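Local coordinates for protein beta-galactosidase (Trichoderma reesei, PDB 3OG2) that probably releases terminal non-reducing beta-D-galactose residues from beta-D-galactosides by hydrolysis, as a family 35 glycoside hydrolase, at residues 457-462 with 472-477; 479-484 with 543-548; 499-504 with 525-530; 510-515 with 537-542. All coordinates share one frame; numbering follows the deposited sequence.

All four contacts lie within beta-galactosidase domain 2, away from the galactose-binding residues. Interactions 1, 2 and 4 reach one mixed five-stranded sheet: strand 470-476 of interaction 1 is hydrogen-bonded to strand 481-487 of interaction 2 (Asn475 O to Val482 N, 2.8 Å), and strand 545-551 of interaction 2 to strand 538-542 of interaction 4 (Ile547 N to Val540 O, 2.9 Å). Interactions 1 and 2 have centres about 8 Å apart, 2 and 4 about 11 Å. Interaction 1 joins two sheets, its strand 450-459 lying in an antiparallel sheet with strand 527-532 of interaction 3. Interaction 3, about 15 Å centre to centre from interaction 4, packs against it through Pro500 CG and Leu542 CB, 3.7 Å apart.

Interaction 1 of 4, residues 457-462 with 472-477; sequences YPVGKF and FTWNEF
With CG between its backbone N and carbonyl carbon (chi1 64°), Trp474 is directed at the hairpin of 457-462, and Tyr457, its CG trans to N (chi1 -179°), brings its hydroxyl to the indole edge. The segment 457-462 ends one strand of a beta-hairpin in a type II' turn from Val459 to Phe462, closed by Phe462 N to Val459 O, and the indole rises from strand 470-476 of a second sheet to cover that turn. Val459 CA sits over the centre of the six-membered ring, 3.9 Å from its centroid and 7° off the normal, a CH-pi contact. Gly460 N lies over the ring too, 3.2 Å from CZ3, while Val459 CG1 packs beside Trp474 CB and CG. At the indole edge, Trp474 NE1 gives a weak, bent hydrogen bond to Tyr457 OH (129° at the hydrogen); NE1 also bonds Val371 O, and the tyrosine hydroxyl Ser372 OG, tying the hairpin to the chain just after helix 357-370. An alanine in place of Trp474 would probably uncover the face of the turn at Val459 and Gly460 and leave Val371 O without this N-H. Beyond the ring, the carboxylate of Glu476 reaches the turn through water: Lys461 N donates to a water at 2.7 Å, and that water donates weakly to Glu476 OE1.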
loop_
_atom_site.group_PDB
_atom_site.type_symbol
_atom_site.label_atom_id
_atom_site.label_comp_id
_atom_site.label_asym_id
_atom_site.label_seq_id
_atom_site.Cartn_x
_atom_site.Cartn_y
_atom_site.Cartn_z
ATOM N N TYR A 457 -9.339 -10.972 32.821
ATOM C CA TYR A 457 -8.407 -11.111 31.706
ATOM C C TYR A 457 -7.253 -11.973 32.158
ATOM O O TYR A 457 -6.524 -11.593 33.102
ATOM C CB TYR A 457 -7.946 -9.709 31.295
ATOM C CG TYR A 457 -6.987 -9.733 30.131
ATOM C CD1 TYR A 457 -5.591 -9.832 30.358
ATOM C CD2 TYR A 457 -7.441 -9.681 28.816
ATOM C CE1 TYR A 457 -4.702 -9.868 29.304
ATOM C CE2 TYR A 457 -6.548 -9.696 27.765
ATOM C CZ TYR A 457 -5.185 -9.778 28.019
ATOM O OH TYR A 457 -4.280 -9.825 26.984
ATOM N N PRO A 458 -7.002 -13.106 31.520
ATOM C CA PRO A 458 -5.914 -13.961 31.986
ATOM C C PRO A 458 -4.531 -13.454 31.573
ATOM O O PRO A 458 -4.285 -13.058 30.407
ATOM C CB PRO A 458 -6.177 -15.301 31.273
ATOM C CG PRO A 458 -7.115 -14.976 30.173
ATOM C CD PRO A 458 -7.764 -13.668 30.406
ATOM N N VAL A 459 -3.624 -13.451 32.532
ATOM C CA VAL A 459 -2.246 -13.074 32.342
ATOM C C VAL A 459 -1.391 -14.244 32.798
ATOM O O VAL A 459 -0.794 -14.302 33.891
ATOM C CB VAL A 459 -1.893 -11.785 33.085
ATOM C CG1 VAL A 459 -0.451 -11.337 32.778
ATOM C CG2 VAL A 459 -2.872 -10.654 32.720
ATOM N N GLY A 460 -1.341 -15.310 32.010
ATOM C CA GLY A 460 -0.615 -16.518 32.436
ATOM C C GLY A 460 -1.345 -17.160 33.604
ATOM O O GLY A 460 -2.542 -17.464 33.593
ATOM N N LYS A 461 -0.585 -17.367 34.668
ATOM C CA LYS A 461 -1.205 -17.909 35.874
ATOM C C LYS A 461 -1.958 -16.848 36.649
ATOM O O LYS A 461 -2.617 -17.296 37.595
ATOM C CB LYS A 461 -0.086 -18.572 36.706
ATOM C CG LYS A 461 0.309 -19.842 35.949
ATOM C CD LYS A 461 1.263 -20.781 36.614
ATOM C CE LYS A 461 1.803 -21.810 35.618
ATOM N NZ LYS A 461 0.726 -22.746 35.159
ATOM N N PHE A 462 -1.886 -15.596 36.321
ATOM C CA PHE A 462 -2.489 -14.531 37.090
ATOM C C PHE A 462 -3.756 -14.130 36.370
ATOM O O PHE A 462 -3.924 -14.450 35.175
ATOM C CB PHE A 462 -1.549 -13.327 37.163
ATOM C CG PHE A 462 -0.266 -13.678 37.882
ATOM C CD1 PHE A 462 0.846 -14.136 37.204
ATOM C CD2 PHE A 462 -0.206 -13.577 39.275
ATOM C CE1 PHE A 462 2.024 -14.464 37.894
ATOM C CE2 PHE A 462 0.937 -13.896 40.011
ATOM C CZ PHE A 462 2.051 -14.367 39.283
ATOM N N PHE A 472 -0.730 -3.586 26.517
ATOM C CA PHE A 472 0.201 -3.607 25.380
ATOM C C PHE A 472 0.649 -5.046 25.117
ATOM O O PHE A 472 0.533 -5.563 24.008
ATOM C CB PHE A 472 1.389 -2.653 25.645
ATOM C CG PHE A 472 2.425 -2.839 24.558
ATOM C CD1 PHE A 472 2.170 -2.363 23.260
ATOM C CD2 PHE A 472 3.626 -3.474 24.813
ATOM C CE1 PHE A 472 3.119 -2.538 22.267
ATOM C CE2 PHE A 472 4.573 -3.650 23.802
ATOM C CZ PHE A 472 4.334 -3.165 22.527
ATOM N N THR A 473 1.162 -5.723 26.139
ATOM C CA THR A 473 1.569 -7.118 25.996
ATOM C C THR A 473 1.668 -7.745 27.363
ATOM O O THR A 473 1.652 -7.025 28.402
ATOM C CB THR A 473 2.913 -7.245 25.241
ATOM O OG1 THR A 473 3.055 -8.592 24.772
ATOM C CG2 THR A 473 4.118 -6.935 26.137
ATOM N N TRP A 474 1.799 -9.059 27.384
ATOM C CA TRP A 474 2.197 -9.720 28.640
ATOM C C TRP A 474 2.862 -11.022 28.217
ATOM O O TRP A 474 2.580 -11.511 27.116
ATOM C CB TRP A 474 1.021 -9.975 29.587
ATOM C CG TRP A 474 0.011 -10.927 29.028
ATOM C CD1 TRP A 474 -1.102 -10.579 28.309
ATOM C CD2 TRP A 474 0.009 -12.353 29.118
ATOM N NE1 TRP A 474 -1.797 -11.705 27.941
ATOM C CE2 TRP A 474 -1.140 -12.804 28.420
ATOM C CE3 TRP A 474 0.893 -13.270 29.714
ATOM C CZ2 TRP A 474 -1.416 -14.155 28.330
ATOM C CZ3 TRP A 474 0.610 -14.635 29.620
ATOM C CH2 TRP A 474 -0.555 -15.048 28.918
ATOM N N ASN A 475 3.736 -11.565 29.071
ATOM C CA ASN A 475 4.259 -12.887 28.808
ATOM C C ASN A 475 4.722 -13.491 30.124
ATOM O O ASN A 475 5.068 -12.806 31.078
ATOM C CB ASN A 475 5.435 -12.851 27.783
ATOM C CG ASN A 475 5.440 -14.163 27.012
ATOM O OD1 ASN A 475 4.868 -15.225 27.437
ATOM N ND2 ASN A 475 5.969 -14.170 25.827
ATOM N N GLU A 476 4.698 -14.814 30.151
ATOM C CA GLU A 476 5.219 -15.639 31.240
ATOM C C GLU A 476 6.652 -16.014 30.872
ATOM O O GLU A 476 6.852 -16.800 29.956
ATOM C CB GLU A 476 4.322 -16.865 31.409
ATOM C CG GLU A 476 4.888 -17.714 32.566
ATOM C CD GLU A 476 3.997 -18.823 33.043
ATOM O OE1 GLU A 476 2.779 -18.779 32.771
ATOM O OE2 GLU A 476 4.557 -19.706 33.714
ATOM N N PHE A 477 7.663 -15.496 31.546
ATOM C CA PHE A 477 9.063 -15.801 31.377
ATOM C C PHE A 477 9.450 -16.814 32.445
ATOM O O PHE A 477 8.663 -17.217 33.300
ATOM C CB PHE A 477 9.901 -14.533 31.492
ATOM C CG PHE A 477 9.534 -13.518 30.432
ATOM C CD1 PHE A 477 9.813 -13.780 29.118
ATOM C CD2 PHE A 477 8.904 -12.312 30.739
ATOM C CE1 PHE A 477 9.455 -12.873 28.136
ATOM C CE2 PHE A 477 8.592 -11.392 29.762
ATOM C CZ PHE A 477 8.896 -11.642 28.435
HETATM O O HOH W 1 2.064 -16.733 34.670
#

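Interaction 2 of 4, residues 479-484 with 543-548; sequences EKTVLV and GSLVIY
The Tyr548 ring meets the other strand along its rim: Leu483 O lies in the ring plane at the edge, Lys480 NZ is near that plane beside the hydroxyl, and Val482 CG1 approaches obliquely, 3.7 Å from CE1. Lys480 NZ donates to Tyr548 OH at 2.9 Å, its chain extended beyond CG and crossing the tyrosine at about a right angle, with CD passing Val546 CG2. Asp640 completes the group, one carboxylate oxygen salt-bridged to the lysine and the other hydrogen-bonded to the hydroxyl, so both polar ends are satisfied. Beneath them the strands pair in parallel, 20° apart. Four backbone bonds of 2.8 to 3.0 Å join them: Thr481 N to Ser544 O, Val546 N to Thr481 O, Leu483 N to Val546 O and Tyr548 N to Leu483 O. On the face opposite Tyr548, Thr481 CG2 packs on Leu545 CD1 at 3.9 Å. At the start of the strands one water joins Thr481 OG1 and Ser544 OG. The two are inner strands of the five-stranded mixed sheet, 545-551 being the central one, with antiparallel neighbours 470-476 and 538-542 flanking the pair, and Phe462 and Leu464 of strand 462-467 cover the Leu483 face.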
loop_
_atom_site.group_PDB
_atom_site.type_symbol
_atom_site.label_atom_id
_atom_site.label_comp_id
_atom_site.label_asym_id
_atom_site.label_seq_id
_atom_site.Cartn_x
_atom_site.Cartn_y
_atom_site.Cartn_z
ATOM N N GLU A 479 11.091 -16.758 35.143
ATOM C CA GLU A 479 11.229 -16.383 36.549
ATOM C C GLU A 479 10.198 -15.346 36.972
ATOM O O GLU A 479 9.982 -15.026 38.144
ATOM C CB GLU A 479 12.673 -15.908 36.719
ATOM C CG GLU A 479 13.096 -14.686 35.962
ATOM C CD GLU A 479 13.256 -14.747 34.464
ATOM O OE1 GLU A 479 12.364 -15.171 33.708
ATOM O OE2 GLU A 479 14.330 -14.340 33.947
ATOM N N LYS A 480 9.510 -14.751 36.025
ATOM C CA LYS A 480 8.545 -13.709 36.287
ATOM C C LYS A 480 7.485 -13.722 35.155
ATOM O O LYS A 480 7.758 -14.199 34.054
ATOM C CB LYS A 480 9.125 -12.307 36.371
ATOM C CG LYS A 480 10.019 -11.739 35.289
ATOM C CD LYS A 480 10.344 -10.256 35.434
ATOM C CE LYS A 480 11.316 -9.678 34.392
ATOM N NZ LYS A 480 11.533 -8.183 34.637
ATOM N N THR A 481 6.332 -13.172 35.459
ATOM C CA THR A 481 5.337 -12.823 34.434
ATOM C C THR A 481 5.335 -11.317 34.297
ATOM O O THR A 481 5.345 -10.634 35.321
ATOM C CB THR A 481 3.952 -13.361 34.826
ATOM O OG1 THR A 481 4.003 -14.793 34.902
ATOM C CG2 THR A 481 2.875 -13.041 33.808
ATOM N N VAL A 482 5.365 -10.809 33.073
ATOM C CA VAL A 482 5.404 -9.372 32.859
ATOM C C VAL A 482 4.132 -8.937 32.190
ATOM O O VAL A 482 3.672 -9.614 31.240
ATOM C CB VAL A 482 6.616 -9.044 31.970
ATOM C CG1 VAL A 482 6.498 -7.627 31.441
ATOM C CG2 VAL A 482 7.882 -9.229 32.772
ATOM N N LEU A 483 3.544 -7.838 32.637
ATOM C CA LEU A 483 2.357 -7.234 32.047
ATOM C C LEU A 483 2.683 -5.750 31.794
ATOM O O LEU A 483 3.225 -5.111 32.702
ATOM C CB LEU A 483 1.193 -7.347 33.036
ATOM C CG LEU A 483 -0.077 -6.591 32.678
ATOM C CD1 LEU A 483 -0.718 -7.121 31.389
ATOM C CD2 LEU A 483 -1.084 -6.696 33.838
ATOM N N VAL A 484 2.420 -5.243 30.612
ATOM C CA VAL A 484 2.653 -3.835 30.273
ATOM C C VAL A 484 1.298 -3.215 29.994
ATOM O O VAL A 484 0.582 -3.678 29.072
ATOM C CB VAL A 484 3.568 -3.683 29.048
ATOM C CG1 VAL A 484 3.807 -2.187 28.771
ATOM C CG2 VAL A 484 4.877 -4.448 29.279
ATOM N N GLY A 543 4.204 -10.765 43.950
ATOM C CA GLY A 543 4.674 -12.138 43.789
ATOM C C GLY A 543 5.649 -12.165 42.626
ATOM O O GLY A 543 6.610 -11.404 42.552
ATOM N N SER A 544 5.383 -13.074 41.671
ATOM C CA SER A 544 6.220 -13.180 40.494
ATOM C C SER A 544 5.637 -12.420 39.293
ATOM O O SER A 544 6.206 -12.524 38.202
ATOM C CB SER A 544 6.488 -14.634 40.092
ATOM O OG SER A 544 5.320 -15.297 39.664
ATOM N N LEU A 545 4.590 -11.660 39.500
ATOM C CA LEU A 545 4.018 -10.783 38.457
ATOM C C LEU A 545 4.625 -9.389 38.573
ATOM O O LEU A 545 4.654 -8.805 39.645
ATOM C CB LEU A 545 2.498 -10.724 38.664
ATOM C CG LEU A 545 1.763 -9.769 37.691
ATOM C CD1 LEU A 545 1.904 -10.216 36.245
ATOM C CD2 LEU A 545 0.316 -9.604 38.074
ATOM N N VAL A 546 5.149 -8.860 37.482
ATOM C CA VAL A 546 5.696 -7.499 37.443
ATOM C C VAL A 546 4.888 -6.710 36.427
ATOM O O VAL A 546 4.763 -7.144 35.287
ATOM C CB VAL A 546 7.168 -7.509 37.060
ATOM C CG1 VAL A 546 7.630 -6.061 37.061
ATOM C CG2 VAL A 546 7.944 -8.418 38.015
ATOM N N ILE A 547 4.307 -5.604 36.900
ATOM C CA ILE A 547 3.492 -4.769 36.020
ATOM C C ILE A 547 4.233 -3.454 35.751
ATOM O O ILE A 547 4.621 -2.781 36.713
ATOM C CB ILE A 547 2.080 -4.510 36.572
ATOM C CG1 ILE A 547 1.447 -5.785 37.130
ATOM C CG2 ILE A 547 1.233 -3.888 35.469
ATOM C CD1 ILE A 547 1.392 -5.885 38.651
ATOM N N TYR A 548 4.393 -3.177 34.462
ATOM C CA TYR A 548 4.985 -1.922 33.992
ATOM C C TYR A 548 3.857 -1.049 33.530
ATOM O O TYR A 548 3.079 -1.461 32.641
ATOM C CB TYR A 548 5.945 -2.206 32.845
ATOM C CG TYR A 548 7.138 -3.052 33.207
ATOM C CD1 TYR A 548 7.007 -4.431 33.406
ATOM C CD2 TYR A 548 8.414 -2.530 33.353
ATOM C CE1 TYR A 548 8.081 -5.227 33.735
ATOM C CE2 TYR A 548 9.508 -3.332 33.692
ATOM C CZ TYR A 548 9.341 -4.684 33.894
ATOM O OH TYR A 548 10.421 -5.496 34.200
HETATM O O HOH W 2 5.253 -15.972 37.081
#

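Interaction 3 of 4, residues 499-504 with 525-530; sequences NPFGSS and LTVVLQ
Asn499 and Leu525 bring their CA atoms within 4.8 Å of each other, where the loop after strand 492-497 meets the residues leading into strand 527-532. Leu525 has a positive phi (77°), and its carbonyl oxygen receives a CA-H...O contact from Asn499 CA at 3.2 Å. The loop continues into a type II' turn from Phe501 to Ser504, closed by Ser504 N to Phe501 O, with Gly502 at the position of positive phi. Ahead of it Asn499 forms an Asx turn: its OD1 accepts from Phe501 N at 2.9 Å, the N-H coming from above the carbonyl plane. With CG opposite the backbone N (chi1 179°), the flat amide lies alongside Leu525, its CG 3.7 Å from Leu525 CB and its oxygen and nitrogen both near Leu525 CD1. The other end of the contact is apolar. Pro500 CG sits over the centre of the Phe501 ring, Leu525 CD1 reaches the edge of that ring, and Val527 CG2 touches both Phe501 CE2 (3.7 Å) and Pro500 CD (3.8 Å) on one side. Leu542 of strand 538-542 packs on both Pro500 and Val527. A leucine in place of Asn499 would probably leave Phe501 N without its acceptor and the loop less firmly folded. The segments share no direct hydrogen bond; one water bridges them, accepting from Asn499 N at 2.9 Å and donating to Thr526 OG1. The contact thus rests on van der Waals packing, one CA-H...O contact and this water bridge, while Asn499 OD1 shapes its own loop.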
loop_
_atom_site.group_PDB
_atom_site.type_symbol
_atom_site.label_atom_id
_atom_site.label_comp_id
_atom_site.label_asym_id
_atom_site.label_seq_id
_atom_site.Cartn_x
_atom_site.Cartn_y
_atom_site.Cartn_z
ATOM N N ASN A 499 -5.667 -12.653 43.932
ATOM C CA ASN A 499 -4.529 -13.020 44.805
ATOM C C ASN A 499 -3.300 -13.547 44.073
ATOM O O ASN A 499 -3.283 -14.658 43.555
ATOM C CB ASN A 499 -5.005 -14.100 45.783
ATOM C CG ASN A 499 -3.886 -14.528 46.695
ATOM O OD1 ASN A 499 -2.747 -14.053 46.728
ATOM N ND2 ASN A 499 -4.297 -15.502 47.511
ATOM N N PRO A 500 -2.317 -12.666 43.944
ATOM C CA PRO A 500 -1.113 -13.024 43.185
ATOM C C PRO A 500 -0.002 -13.644 44.014
ATOM O O PRO A 500 1.139 -13.828 43.529
ATOM C CB PRO A 500 -0.670 -11.632 42.676
ATOM C CG PRO A 500 -1.006 -10.696 43.806
ATOM C CD PRO A 500 -2.299 -11.259 44.381
ATOM N N PHE A 501 -0.273 -13.985 45.256
ATOM C CA PHE A 501 0.796 -14.328 46.211
ATOM C C PHE A 501 0.929 -15.800 46.482
ATOM O O PHE A 501 1.741 -16.185 47.326
ATOM C CB PHE A 501 0.509 -13.626 47.565
ATOM C CG PHE A 501 0.539 -12.124 47.367
ATOM C CD1 PHE A 501 1.694 -11.499 46.858
ATOM C CD2 PHE A 501 -0.608 -11.400 47.675
ATOM C CE1 PHE A 501 1.718 -10.101 46.650
ATOM C CE2 PHE A 501 -0.566 -10.029 47.488
ATOM C CZ PHE A 501 0.565 -9.408 46.995
ATOM N N GLY A 502 0.131 -16.602 45.795
ATOM C CA GLY A 502 0.151 -18.043 45.992
ATOM C C GLY A 502 -0.492 -18.463 47.302
ATOM O O GLY A 502 -1.498 -17.910 47.733
ATOM N N SER A 503 0.109 -19.460 47.950
ATOM C CA SER A 503 -0.318 -19.824 49.276
ATOM C C SER A 503 0.240 -18.847 50.293
ATOM O O SER A 503 0.194 -19.115 51.500
ATOM C CB SER A 503 0.209 -21.237 49.582
ATOM O OG SER A 503 1.591 -21.280 49.204
ATOM N N SER A 504 0.838 -17.717 49.906
ATOM C CA SER A 504 1.483 -16.938 50.964
ATOM C C SER A 504 0.540 -15.939 51.622
ATOM O O SER A 504 -0.114 -15.136 50.967
ATOM C CB SER A 504 2.704 -16.152 50.473
ATOM O OG SER A 504 3.181 -15.372 51.570
ATOM N N LEU A 525 -7.188 -10.635 49.372
ATOM C CA LEU A 525 -5.878 -10.524 48.733
ATOM C C LEU A 525 -6.019 -10.209 47.264
ATOM O O LEU A 525 -5.051 -10.381 46.536
ATOM C CB LEU A 525 -5.003 -11.782 48.913
ATOM C CG LEU A 525 -4.442 -11.951 50.334
ATOM C CD1 LEU A 525 -3.328 -12.999 50.392
ATOM C CD2 LEU A 525 -3.954 -10.605 50.858
ATOM N N THR A 526 -7.189 -9.707 46.849
ATOM C CA THR A 526 -7.193 -8.989 45.575
ATOM C C THR A 526 -6.454 -7.661 45.724
ATOM O O THR A 526 -6.745 -6.855 46.619
ATOM C CB THR A 526 -8.620 -8.711 45.127
ATOM O OG1 THR A 526 -9.212 -9.973 44.865
ATOM C CG2 THR A 526 -8.636 -7.921 43.823
ATOM N N VAL A 527 -5.496 -7.403 44.867
ATOM C CA VAL A 527 -4.695 -6.200 44.951
ATOM C C VAL A 527 -5.233 -5.176 43.955
ATOM O O VAL A 527 -5.333 -5.465 42.746
ATOM C CB VAL A 527 -3.221 -6.566 44.660
ATOM C CG1 VAL A 527 -2.412 -5.269 44.830
ATOM C CG2 VAL A 527 -2.652 -7.691 45.529
ATOM N N VAL A 528 -5.587 -4.003 44.410
ATOM C CA VAL A 528 -6.113 -2.956 43.572
ATOM C C VAL A 528 -5.091 -1.830 43.466
ATOM O O VAL A 528 -4.586 -1.344 44.478
ATOM C CB VAL A 528 -7.455 -2.423 44.121
ATOM C CG1 VAL A 528 -8.033 -1.389 43.175
ATOM C CG2 VAL A 528 -8.416 -3.589 44.382
ATOM N N LEU A 529 -4.776 -1.485 42.205
ATOM C CA LEU A 529 -3.724 -0.509 41.946
ATOM C C LEU A 529 -4.304 0.620 41.130
ATOM O O LEU A 529 -4.944 0.357 40.134
ATOM C CB LEU A 529 -2.566 -1.141 41.138
ATOM C CG LEU A 529 -1.833 -2.276 41.872
ATOM C CD1 LEU A 529 -2.519 -3.628 41.535
ATOM C CD2 LEU A 529 -0.365 -2.390 41.531
ATOM N N GLN A 530 -4.066 1.851 41.551
ATOM C CA GLN A 530 -4.474 3.033 40.829
ATOM C C GLN A 530 -3.226 3.819 40.423
ATOM O O GLN A 530 -2.260 3.908 41.196
ATOM C CB GLN A 530 -5.367 3.888 41.736
ATOM C CG GLN A 530 -6.315 4.767 40.966
ATOM C CD GLN A 530 -7.344 5.349 41.918
ATOM O OE1 GLN A 530 -6.925 6.264 42.591
ATOM N NE2 GLN A 530 -8.541 4.842 41.927
HETATM O O HOH W 3 -8.244 -12.446 45.335
#

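Interaction 4 of 4, residues 510-515 with 537-542; sequences KKIEGS and RQVVQL
Val539 O takes two backbone N-H groups, from Ile512 at 2.8 Å and from Glu513 at 3.1 Å, and Val539 N in turn donates to Glu513 O. Further along, Lys510 and Gln541 form a hydrogen-bonded antiparallel pair, each N donating to the other's O. Among the side chains, Arg537 grips Glu513 side-on with two nitrogens. NE donates to OE1 (2.9 Å) from above the carboxylate plane, and NH2 to OE2 (3.0 Å) on its syn side; the guanidinium and carboxylate planes are 35° apart. The arginine chain bends at chi3 (76°) to turn this edge toward the glutamate, while NH1 is taken by a salt bridge to Glu613 and a bond to Tyr558 OH, so the positive charge probably serves two carboxylates. Val539 CG2 lies beneath the Glu513 chain, 3.4 Å from OE1. Gln538 OE1 accepts from the backbone N of Asn516 and Val517 and passes close to Gly514 CA; its NE2 donates to Ala536 O and to a water at 3.0 Å, which also accepts from Ser515 N. Gln541 NE2 is satisfied by Gly543 O, and Lys511 NZ by Val517 O. Two consecutive residues, Ile512 and Glu513, facing the single Val539 make a classic beta bulge in strand 510-513, an edge strand of the mixed sheet within this chain.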
loop_
_atom_site.group_PDB
_atom_site.type_symbol
_atom_site.label_atom_id
_atom_site.label_comp_id
_atom_site.label_asym_id
_atom_site.label_seq_id
_atom_site.Cartn_x
_atom_site.Cartn_y
_atom_site.Cartn_z
ATOM N N LYS A 510 5.269 -4.895 46.094
ATOM C CA LYS A 510 6.512 -4.118 46.201
ATOM C C LYS A 510 6.542 -3.064 45.100
ATOM O O LYS A 510 6.436 -3.391 43.936
ATOM C CB LYS A 510 7.745 -5.025 46.131
ATOM C CG LYS A 510 9.056 -4.324 46.461
ATOM C CD LYS A 510 10.263 -5.248 46.531
ATOM C CE LYS A 510 11.568 -4.506 46.320
ATOM N NZ LYS A 510 11.622 -3.232 47.096
ATOM N N LYS A 511 6.688 -1.806 45.490
ATOM C CA LYS A 511 6.817 -0.720 44.531
ATOM C C LYS A 511 8.254 -0.679 44.057
ATOM O O LYS A 511 9.118 -0.555 44.913
ATOM C CB LYS A 511 6.458 0.625 45.150
ATOM C CG LYS A 511 4.993 0.751 45.511
ATOM C CD LYS A 511 4.651 2.117 46.113
ATOM C CE LYS A 511 3.145 2.113 46.365
ATOM N NZ LYS A 511 2.625 3.366 46.945
ATOM N N ILE A 512 8.478 -0.784 42.783
ATOM C CA ILE A 512 9.845 -0.824 42.262
ATOM C C ILE A 512 10.241 0.508 41.652
ATOM O O ILE A 512 11.366 0.992 41.898
ATOM C CB ILE A 512 9.982 -1.939 41.218
ATOM C CG1 ILE A 512 9.454 -3.286 41.730
ATOM C CG2 ILE A 512 11.414 -2.102 40.717
ATOM C CD1 ILE A 512 10.313 -3.825 42.853
ATOM N N GLU A 513 9.348 1.093 40.858
ATOM C CA GLU A 513 9.567 2.390 40.266
ATOM C C GLU A 513 8.312 3.263 40.410
ATOM O O GLU A 513 7.190 2.753 40.270
ATOM C CB GLU A 513 9.821 2.334 38.737
ATOM C CG GLU A 513 11.006 1.524 38.312
ATOM C CD GLU A 513 11.228 1.571 36.802
ATOM O OE1 GLU A 513 10.538 2.270 36.010
ATOM O OE2 GLU A 513 12.167 0.855 36.361
ATOM N N GLY A 514 8.545 4.531 40.655
ATOM C CA GLY A 514 7.465 5.510 40.545
ATOM C C GLY A 514 6.934 5.942 41.897
ATOM O O GLY A 514 7.055 5.218 42.890
ATOM N N SER A 515 6.340 7.118 41.942
ATOM C CA SER A 515 5.807 7.544 43.232
ATOM C C SER A 515 4.346 7.891 43.107
ATOM O O SER A 515 3.791 8.565 43.987
ATOM C CB SER A 515 6.559 8.759 43.782
ATOM O OG SER A 515 6.713 9.729 42.782
ATOM N N ARG A 537 7.463 6.096 34.239
ATOM C CA ARG A 537 6.930 4.761 34.368
ATOM C C ARG A 537 6.741 4.370 35.832
ATOM O O ARG A 537 7.548 4.726 36.706
ATOM C CB ARG A 537 7.951 3.794 33.698
ATOM C CG ARG A 537 7.505 2.353 33.796
ATOM C CD ARG A 537 8.293 1.413 32.884
ATOM N NE ARG A 537 9.629 1.198 33.508
ATOM C CZ ARG A 537 10.585 0.533 32.852
ATOM N NH1 ARG A 537 10.395 0.054 31.610
ATOM N NH2 ARG A 537 11.762 0.332 33.402
ATOM N N GLN A 538 5.680 3.640 36.142
ATOM C CA GLN A 538 5.500 3.035 37.436
ATOM C C GLN A 538 5.705 1.512 37.286
ATOM O O GLN A 538 5.285 0.937 36.271
ATOM C CB GLN A 538 4.084 3.267 37.985
ATOM C CG GLN A 538 3.574 4.685 37.810
ATOM C CD GLN A 538 4.360 5.697 38.616
ATOM O OE1 GLN A 538 4.276 5.632 39.873
ATOM N NE2 GLN A 538 5.050 6.645 37.956
ATOM N N VAL A 539 6.315 0.881 38.273
ATOM C CA VAL A 539 6.515 -0.563 38.180
ATOM C C VAL A 539 6.209 -1.114 39.565
ATOM O O VAL A 539 6.745 -0.621 40.558
ATOM C CB VAL A 539 7.945 -0.960 37.765
ATOM C CG1 VAL A 539 8.107 -2.495 37.674
ATOM C CG2 VAL A 539 8.347 -0.335 36.438
ATOM N N VAL A 540 5.387 -2.145 39.621
ATOM C CA VAL A 540 5.041 -2.829 40.854
ATOM C C VAL A 540 5.209 -4.337 40.661
ATOM O O VAL A 540 4.853 -4.886 39.611
ATOM C CB VAL A 540 3.584 -2.518 41.297
ATOM C CG1 VAL A 540 3.203 -3.356 42.531
ATOM C CG2 VAL A 540 3.428 -1.028 41.552
ATOM N N GLN A 541 5.754 -4.987 41.677
ATOM C CA GLN A 541 5.898 -6.435 41.694
ATOM C C GLN A 541 4.907 -7.042 42.696
ATOM O O GLN A 541 4.846 -6.614 43.856
ATOM C CB GLN A 541 7.316 -6.824 42.100
ATOM C CG GLN A 541 7.422 -8.351 42.150
ATOM C CD GLN A 541 8.834 -8.800 42.420
ATOM O OE1 GLN A 541 9.663 -7.934 42.699
ATOM N NE2 GLN A 541 9.104 -10.107 42.352
ATOM N N LEU A 542 4.107 -7.992 42.239
ATOM C CA LEU A 542 3.165 -8.746 43.050
ATOM C C LEU A 542 3.519 -10.220 42.970
ATOM O O LEU A 542 3.180 -10.923 42.018
ATOM C CB LEU A 542 1.722 -8.524 42.605
ATOM C CG LEU A 542 1.219 -7.096 42.394
ATOM C CD1 LEU A 542 -0.200 -7.116 41.842
ATOM C CD2 LEU A 542 1.297 -6.304 43.687
HETATM O O HOH W 4 6.531 8.706 39.556
#